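Local coordinates for protein cellulase IBT99 (Metagenomes, PDB 6WBT) that probably hydrolyses 6-phospho-alpha-glucosides as a family 4 glycoside hydrolase, binding NAD, a manganese ion and glucose-6-phosphate, at residues A[91-96]-A[433-438]; A[96-101]-A[283-288]. One frame throughout, in Å; residues are numbered along the deposited sequence.

Contact 1. Residues A[91-96]-A[433-438]; sequences LKMRVK and EANKGY. With G6P (6-O-phosphono-alpha-D-glucopyranose), chain F.
Helix 90-103 of the Rossmann-like nucleotide-binding domain meets the last turn of helix 421-434 here, and M93, a selenomethionine, fills the join. Its first torsion sets CG anti to the carbonyl carbon (chi1 -76°), and further bends at chi2 and chi3 fold the chain back so that the methyl CE lies against the end of helix 421-434. CE lies 3.3 Å from the carbonyl oxygen A434 O and 3.6 Å from N435 OD1. A long, flexible, apolar side chain suits this place, since it can mould itself to a helix terminus and a ring together. The ring belongs to Y438: M93 CG is 3.9 Å from Y438 CE2, and the selenium SE stands 5.3 Å from the Y438 ring centroid, 58° off its normal. Beside it, the small A434 lets the backbones come close, with its CB 4.3 Å from K96 CG.

N435 is the first residue to leave helical geometry: ND2 donates back to the M431 carbonyl, closing the helix end, while OD1 accepts from R122 and ties the turn to helix 114-136. On the other side of helix 90-103, R94 NH1 gives a nearly straight bond of 2.9 Å to G6P O2P. M93 and Y438 thus form an oblique Met-aromatic contact between helix 90-103 of the Rossmann-type domain and the C-terminal tail that follows helix 421-434.

Contact 2. Residues A[96-101]-A[283-288]; sequences KDEQIC and NNTRGM. With G6P (6-O-phosphono-alpha-D-glucopyranose), chain F.
The carboxylate of E98 is met by T285 from above its plane, 43° out of it, and by G287 N on the syn lone pair of OE1; the other flat group, the R286 guanidinium, takes the phosphate of glucose-6-phosphate at its edge, with the phosphorus in its plane. The E98 bonds join helix 90-103 to the start of helix 286-291, where T285 is the N-cap residue. E98 OE1 therefore accepts two bonds, 2.9 Å from T285 OG1 and 2.8 Å from G287 N. Glutamate suits this place because its extended chain carries an anion up to the N-terminal turn of the second helix, where the first amide N-H groups have no carbonyl partner within the helix and the helix end would probably favour a negative charge. G287, having no side chain, leaves room for the carboxylate beside its own nitrogen. T285 has OG1 between the backbone N and the carbonyl carbon (chi1 60°), which turns the hydroxyl to E98 and lays the methyl CG2 against E98 CB (3.8 Å) and Q99 CG. M288 crosses Q99 at about a right angle.

Arginine is apt next to T285 because it can offer a row of N-H groups to a phosphate. R286 bends at chi2 and leads away from helix 90-103, while D241 forms a salt bridge with NH1. R286 NE donates to G6P O1P over 3.2 Å, and R286 NH2 reaches G6P O3P at 2.8 Å with an N-H...O angle of 165°.

In the fold
Contacts 1 and 2 follow one another along helix 90-103 and share K96, their centres about 11 Å apart. One joins the helix to the end of helix 421-434, the other to the start of helix 286-291. They also touch directly: V95 CG1 lies 3.4 Å from M288 N, and A434 CB 3.7 Å from I100 CD1. Their arginines, R94 and R286, converge on the phosphate of G6P, and R294 also hydrogen-bonds G6P, so the positive charges are gathered round an anion. E98 OE2 has a long, weak ion pair with R94 NE, so one carboxylate faces both contacts. L91 touches NAD.

Contact 1. Residues A[91-96]-A[433-438]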
loop_
_atom_site.group_PDB
_atom_site.type_symbol
_atom_site.label_atom_id
_atom_site.label_comp_id
_atom_site.label_asym_id
_atom_site.label_seq_id
_atom_site.Cartn_x
_atom_site.Cartn_y
_atom_site.Cartn_z
ATOM N N LEU A 91 -0.598 -25.862 33.971
ATOM C CA LEU A 91 0.048 -26.980 33.294
ATOM C C LEU A 91 -0.900 -28.155 33.098
ATOM O O LEU A 91 -0.612 -29.040 32.286
ATOM C CB LEU A 91 1.282 -27.431 34.076
ATOM C CG LEU A 91 2.440 -26.434 34.152
ATOM C CD1 LEU A 91 3.580 -27.002 34.979
ATOM C CD2 LEU A 91 2.921 -26.066 32.758
ATOM N N LYS A 92 -2.019 -28.180 33.826
ATOM C CA LYS A 92 -3.007 -29.238 33.641
ATOM C C LYS A 92 -3.628 -29.178 32.250
ATOM O O LYS A 92 -3.787 -30.211 31.588
ATOM C CB LYS A 92 -4.086 -29.130 34.720
ATOM C CG LYS A 92 -5.481 -29.522 34.260
ATOM C CD LYS A 92 -6.540 -28.883 35.143
ATOM C CE LYS A 92 -7.925 -29.013 34.532
ATOM N NZ LYS A 92 -8.945 -28.265 35.317
HETATM N N MSE A 93 -3.980 -27.983 31.791
HETATM C CA MSE A 93 -4.592 -27.822 30.478
HETATM C C MSE A 93 -3.556 -27.912 29.365
HETATM O O MSE A 93 -3.895 -28.197 28.216
HETATM C CB MSE A 93 -5.341 -26.491 30.391
HETATM C CG MSE A 93 -6.673 -26.488 31.120
HETATM SE SE MSE A 93 -7.846 -27.921 30.507
HETATM C CE MSE A 93 -7.813 -27.540 28.595
ATOM N N ARG A 94 -2.290 -27.670 29.710
ATOM C CA ARG A 94 -1.231 -27.754 28.709
ATOM C C ARG A 94 -1.022 -29.190 28.245
ATOM O O ARG A 94 -0.873 -29.443 27.044
ATOM C CB ARG A 94 0.071 -27.178 29.264
ATOM C CG ARG A 94 1.240 -27.300 28.303
ATOM C CD ARG A 94 2.504 -26.678 28.864
ATOM N NE ARG A 94 3.626 -26.836 27.944
ATOM C CZ ARG A 94 4.839 -26.333 28.147
ATOM N NH1 ARG A 94 5.095 -25.634 29.244
ATOM N NH2 ARG A 94 5.795 -26.529 27.251
ATOM N N VAL A 95 -1.009 -30.144 29.180
ATOM C CA VAL A 95 -0.822 -31.540 28.795
ATOM C C VAL A 95 -2.049 -32.062 28.061
ATOM O O VAL A 95 -1.945 -32.985 27.246
ATOM C CB VAL A 95 -0.487 -32.403 30.027
ATOM C CG1 VAL A 95 0.648 -31.778 30.815
ATOM C CG2 VAL A 95 -1.711 -32.593 30.910
ATOM N N LYS A 96 -3.225 -31.487 28.327
ATOM C CA LYS A 96 -4.422 -31.912 27.612
ATOM C C LYS A 96 -4.437 -31.373 26.187
ATOM O O LYS A 96 -4.956 -32.035 25.282
ATOM C CB LYS A 96 -5.675 -31.469 28.368
ATOM C CG LYS A 96 -6.952 -32.127 27.874
ATOM C CD LYS A 96 -6.827 -33.643 27.905
ATOM C CE LYS A 96 -8.051 -34.317 27.309
ATOM N NZ LYS A 96 -7.894 -35.797 27.261
ATOM N N GLU A 433 -14.714 -29.045 23.732
ATOM C CA GLU A 433 -15.107 -29.777 24.931
ATOM C C GLU A 433 -14.052 -29.683 26.027
ATOM O O GLU A 433 -14.391 -29.484 27.199
ATOM C CB GLU A 433 -15.383 -31.242 24.581
ATOM C CG GLU A 433 -16.795 -31.508 24.088
ATOM C CD GLU A 433 -17.823 -31.406 25.196
ATOM O OE1 GLU A 433 -17.443 -31.558 26.376
ATOM O OE2 GLU A 433 -19.011 -31.168 24.891
ATOM N N ALA A 434 -12.773 -29.826 25.671
ATOM C CA ALA A 434 -11.715 -29.804 26.673
ATOM C C ALA A 434 -11.549 -28.433 27.317
ATOM O O ALA A 434 -10.971 -28.342 28.406
ATOM C CB ALA A 434 -10.391 -30.248 26.053
ATOM N N ASN A 435 -12.040 -27.372 26.677
ATOM C CA ASN A 435 -11.897 -26.013 27.183
ATOM C C ASN A 435 -13.232 -25.402 27.591
ATOM O O ASN A 435 -13.363 -24.174 27.625
ATOM C CB ASN A 435 -11.208 -25.131 26.143
ATOM C CG ASN A 435 -9.765 -25.528 25.905
ATOM O OD1 ASN A 435 -8.843 -24.879 26.398
ATOM N ND2 ASN A 435 -9.562 -26.602 25.151
ATOM N N LYS A 436 -14.229 -26.230 27.897
ATOM C CA LYS A 436 -15.513 -25.728 28.375
ATOM C C LYS A 436 -15.324 -25.101 29.750
ATOM O O LYS A 436 -15.024 -25.796 30.726
ATOM C CB LYS A 436 -16.544 -26.853 28.412
ATOM C CG LYS A 436 -17.295 -27.025 27.101
ATOM C CD LYS A 436 -17.974 -28.380 27.003
ATOM C CE LYS A 436 -19.041 -28.561 28.067
ATOM N NZ LYS A 436 -19.763 -29.851 27.889
ATOM N N GLY A 437 -15.494 -23.783 29.825
ATOM C CA GLY A 437 -15.205 -23.010 31.012
ATOM C C GLY A 437 -14.062 -22.034 30.840
ATOM O O GLY A 437 -13.988 -21.048 31.585
ATOM N N TYR A 438 -13.172 -22.281 29.881
ATOM C CA TYR A 438 -12.060 -21.390 29.569
ATOM C C TYR A 438 -12.244 -20.633 28.264
ATOM O O TYR A 438 -11.911 -19.449 28.192
ATOM C CB TYR A 438 -10.748 -22.182 29.502
ATOM C CG TYR A 438 -10.268 -22.719 30.831
ATOM C CD1 TYR A 438 -9.769 -21.866 31.806
ATOM C CD2 TYR A 438 -10.296 -24.081 31.104
ATOM C CE1 TYR A 438 -9.322 -22.351 33.020
ATOM C CE2 TYR A 438 -9.850 -24.576 32.316
ATOM C CZ TYR A 438 -9.365 -23.706 33.270
ATOM O OH TYR A 438 -8.920 -24.191 34.478
HETATM C C1 G6P F . 11.341 -20.365 25.756
HETATM C C2 G6P F . 10.104 -20.024 24.928
HETATM C C3 G6P F . 8.828 -20.249 25.730
HETATM C C4 G6P F . 8.828 -21.640 26.351
HETATM C C5 G6P F . 10.109 -21.832 27.154
HETATM C C6 G6P F . 10.167 -23.188 27.851
HETATM O O1 G6P F . 11.461 -19.438 26.839
HETATM O O2 G6P F . 10.170 -18.655 24.513
HETATM O O3 G6P F . 7.691 -20.101 24.874
HETATM O O4 G6P F . 7.691 -21.790 27.207
HETATM O O5 G6P F . 11.229 -21.689 26.279
HETATM O O6 G6P F . 8.941 -23.898 27.692
HETATM P P G6P F . 8.641 -25.187 28.609
HETATM O O1P G6P F . 7.983 -26.165 27.667
HETATM O O2P G6P F . 7.752 -24.663 29.710
HETATM O O3P G6P F . 10.012 -25.612 29.081
#

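Contact 2. Residues A[96-101]-A[283-288]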
loop_
_atom_site.group_PDB
_atom_site.type_symbol
_atom_site.label_atom_id
_atom_site.label_comp_id
_atom_site.label_asym_id
_atom_site.label_seq_id
_atom_site.Cartn_x
_atom_site.Cartn_y
_atom_site.Cartn_z
ATOM N N LYS A 96 -3.225 -31.487 28.327
ATOM C CA LYS A 96 -4.422 -31.912 27.612
ATOM C C LYS A 96 -4.437 -31.373 26.187
ATOM O O LYS A 96 -4.956 -32.035 25.282
ATOM C CB LYS A 96 -5.675 -31.469 28.368
ATOM C CG LYS A 96 -6.952 -32.127 27.874
ATOM C CD LYS A 96 -6.827 -33.643 27.905
ATOM C CE LYS A 96 -8.051 -34.317 27.309
ATOM N NZ LYS A 96 -7.894 -35.797 27.261
ATOM N N ASP A 97 -3.872 -30.183 25.967
ATOM C CA ASP A 97 -3.747 -29.669 24.609
ATOM C C ASP A 97 -2.752 -30.492 23.801
ATOM O O ASP A 97 -2.999 -30.801 22.630
ATOM C CB ASP A 97 -3.324 -28.200 24.638
ATOM C CG ASP A 97 -4.333 -27.315 25.340
ATOM O OD1 ASP A 97 -5.413 -27.820 25.711
ATOM O OD2 ASP A 97 -4.043 -26.115 25.523
ATOM N N GLU A 98 -1.624 -30.859 24.412
ATOM C CA GLU A 98 -0.614 -31.635 23.700
ATOM C C GLU A 98 -1.103 -33.049 23.411
ATOM O O GLU A 98 -0.783 -33.618 22.361
ATOM C CB GLU A 98 0.683 -31.666 24.507
ATOM C CG GLU A 98 1.370 -30.316 24.629
ATOM C CD GLU A 98 2.477 -30.317 25.664
ATOM O OE1 GLU A 98 2.306 -30.967 26.717
ATOM O OE2 GLU A 98 3.519 -29.672 25.427
ATOM N N GLN A 99 -1.884 -33.631 24.324
ATOM C CA GLN A 99 -2.360 -34.996 24.121
ATOM C C GLN A 99 -3.438 -35.058 23.046
ATOM O O GLN A 99 -3.496 -36.022 22.275
ATOM C CB GLN A 99 -2.880 -35.577 25.436
ATOM C CG GLN A 99 -1.790 -36.078 26.368
ATOM C CD GLN A 99 -2.348 -36.748 27.607
ATOM O OE1 GLN A 99 -1.810 -37.748 28.082
ATOM N NE2 GLN A 99 -3.433 -36.198 28.140
ATOM N N ILE A 100 -4.305 -34.045 22.983
ATOM C CA ILE A 100 -5.357 -34.035 21.972
ATOM C C ILE A 100 -4.757 -33.905 20.577
ATOM O O ILE A 100 -5.231 -34.529 19.620
ATOM C CB ILE A 100 -6.370 -32.912 22.269
ATOM C CG1 ILE A 100 -7.241 -33.289 23.470
ATOM C CG2 ILE A 100 -7.237 -32.621 21.053
ATOM C CD1 ILE A 100 -8.294 -32.259 23.806
ATOM N N CYS A 101 -3.695 -33.107 20.441
ATOM C CA CYS A 101 -3.048 -32.948 19.143
ATOM C C CYS A 101 -2.382 -34.244 18.696
ATOM O O CYS A 101 -2.557 -34.682 17.552
ATOM C CB CYS A 101 -2.029 -31.811 19.200
ATOM S SG CYS A 101 -2.743 -30.180 19.511
ATOM N N ASN A 283 2.154 -40.211 25.917
ATOM C CA ASN A 283 2.061 -40.436 27.352
ATOM C C ASN A 283 3.124 -39.688 28.150
ATOM O O ASN A 283 3.220 -39.894 29.366
ATOM C CB ASN A 283 2.148 -41.938 27.664
ATOM C CG ASN A 283 1.059 -42.748 26.974
ATOM O OD1 ASN A 283 1.350 -43.669 26.210
ATOM N ND2 ASN A 283 -0.198 -42.420 27.253
ATOM N N ASN A 284 3.923 -38.824 27.509
ATOM C CA ASN A 284 4.946 -38.024 28.192
ATOM C C ASN A 284 5.230 -36.804 27.315
ATOM O O ASN A 284 6.308 -36.617 26.749
ATOM C CB ASN A 284 6.220 -38.831 28.457
ATOM C CG ASN A 284 7.230 -38.086 29.315
ATOM O OD1 ASN A 284 8.236 -37.581 28.816
ATOM N ND2 ASN A 284 6.973 -38.031 30.615
ATOM N N THR A 285 4.228 -35.936 27.204
ATOM C CA THR A 285 4.377 -34.706 26.452
ATOM C C THR A 285 5.269 -33.731 27.216
ATOM O O THR A 285 5.662 -33.971 28.361
ATOM C CB THR A 285 3.013 -34.082 26.173
ATOM O OG1 THR A 285 2.362 -33.798 27.415
ATOM C CG2 THR A 285 2.152 -35.042 25.371
ATOM N N ARG A 286 5.596 -32.619 26.554
ATOM C CA ARG A 286 6.472 -31.620 27.158
ATOM C C ARG A 286 5.853 -31.025 28.418
ATOM O O ARG A 286 6.560 -30.745 29.394
ATOM C CB ARG A 286 6.786 -30.522 26.140
ATOM C CG ARG A 286 7.629 -29.383 26.685
ATOM C CD ARG A 286 8.929 -29.893 27.286
ATOM N NE ARG A 286 9.695 -28.830 27.931
ATOM C CZ ARG A 286 10.823 -29.029 28.603
ATOM N NH1 ARG A 286 11.320 -30.253 28.722
ATOM N NH2 ARG A 286 11.454 -28.004 29.159
ATOM N N GLY A 287 4.535 -30.823 28.416
ATOM C CA GLY A 287 3.878 -30.316 29.610
ATOM C C GLY A 287 3.998 -31.267 30.785
ATOM O O GLY A 287 4.120 -30.838 31.934
HETATM N N MSE A 288 3.964 -32.567 30.515
HETATM C CA MSE A 288 4.125 -33.574 31.556
HETATM C C MSE A 288 5.544 -33.566 32.110
HETATM O O MSE A 288 5.766 -33.859 33.285
HETATM C CB MSE A 288 3.781 -34.963 31.016
HETATM C CG MSE A 288 2.293 -35.215 30.845
HETATM SE SE MSE A 288 1.937 -36.938 30.009
HETATM C CE MSE A 288 0.096 -37.184 30.598
HETATM C C1 G6P F . 11.341 -20.365 25.756
HETATM C C2 G6P F . 10.104 -20.024 24.928
HETATM C C3 G6P F . 8.828 -20.249 25.730
HETATM C C4 G6P F . 8.828 -21.640 26.351
HETATM C C5 G6P F . 10.109 -21.832 27.154
HETATM C C6 G6P F . 10.167 -23.188 27.851
HETATM O O1 G6P F . 11.461 -19.438 26.839
HETATM O O2 G6P F . 10.170 -18.655 24.513
HETATM O O3 G6P F . 7.691 -20.101 24.874
HETATM O O4 G6P F . 7.691 -21.790 27.207
HETATM O O5 G6P F . 11.229 -21.689 26.279
HETATM O O6 G6P F . 8.941 -23.898 27.692
HETATM P P G6P F . 8.641 -25.187 28.609
HETATM O O1P G6P F . 7.983 -26.165 27.667
HETATM O O2P G6P F . 7.752 -24.663 29.710
HETATM O O3P G6P F . 10.012 -25.612 29.081
#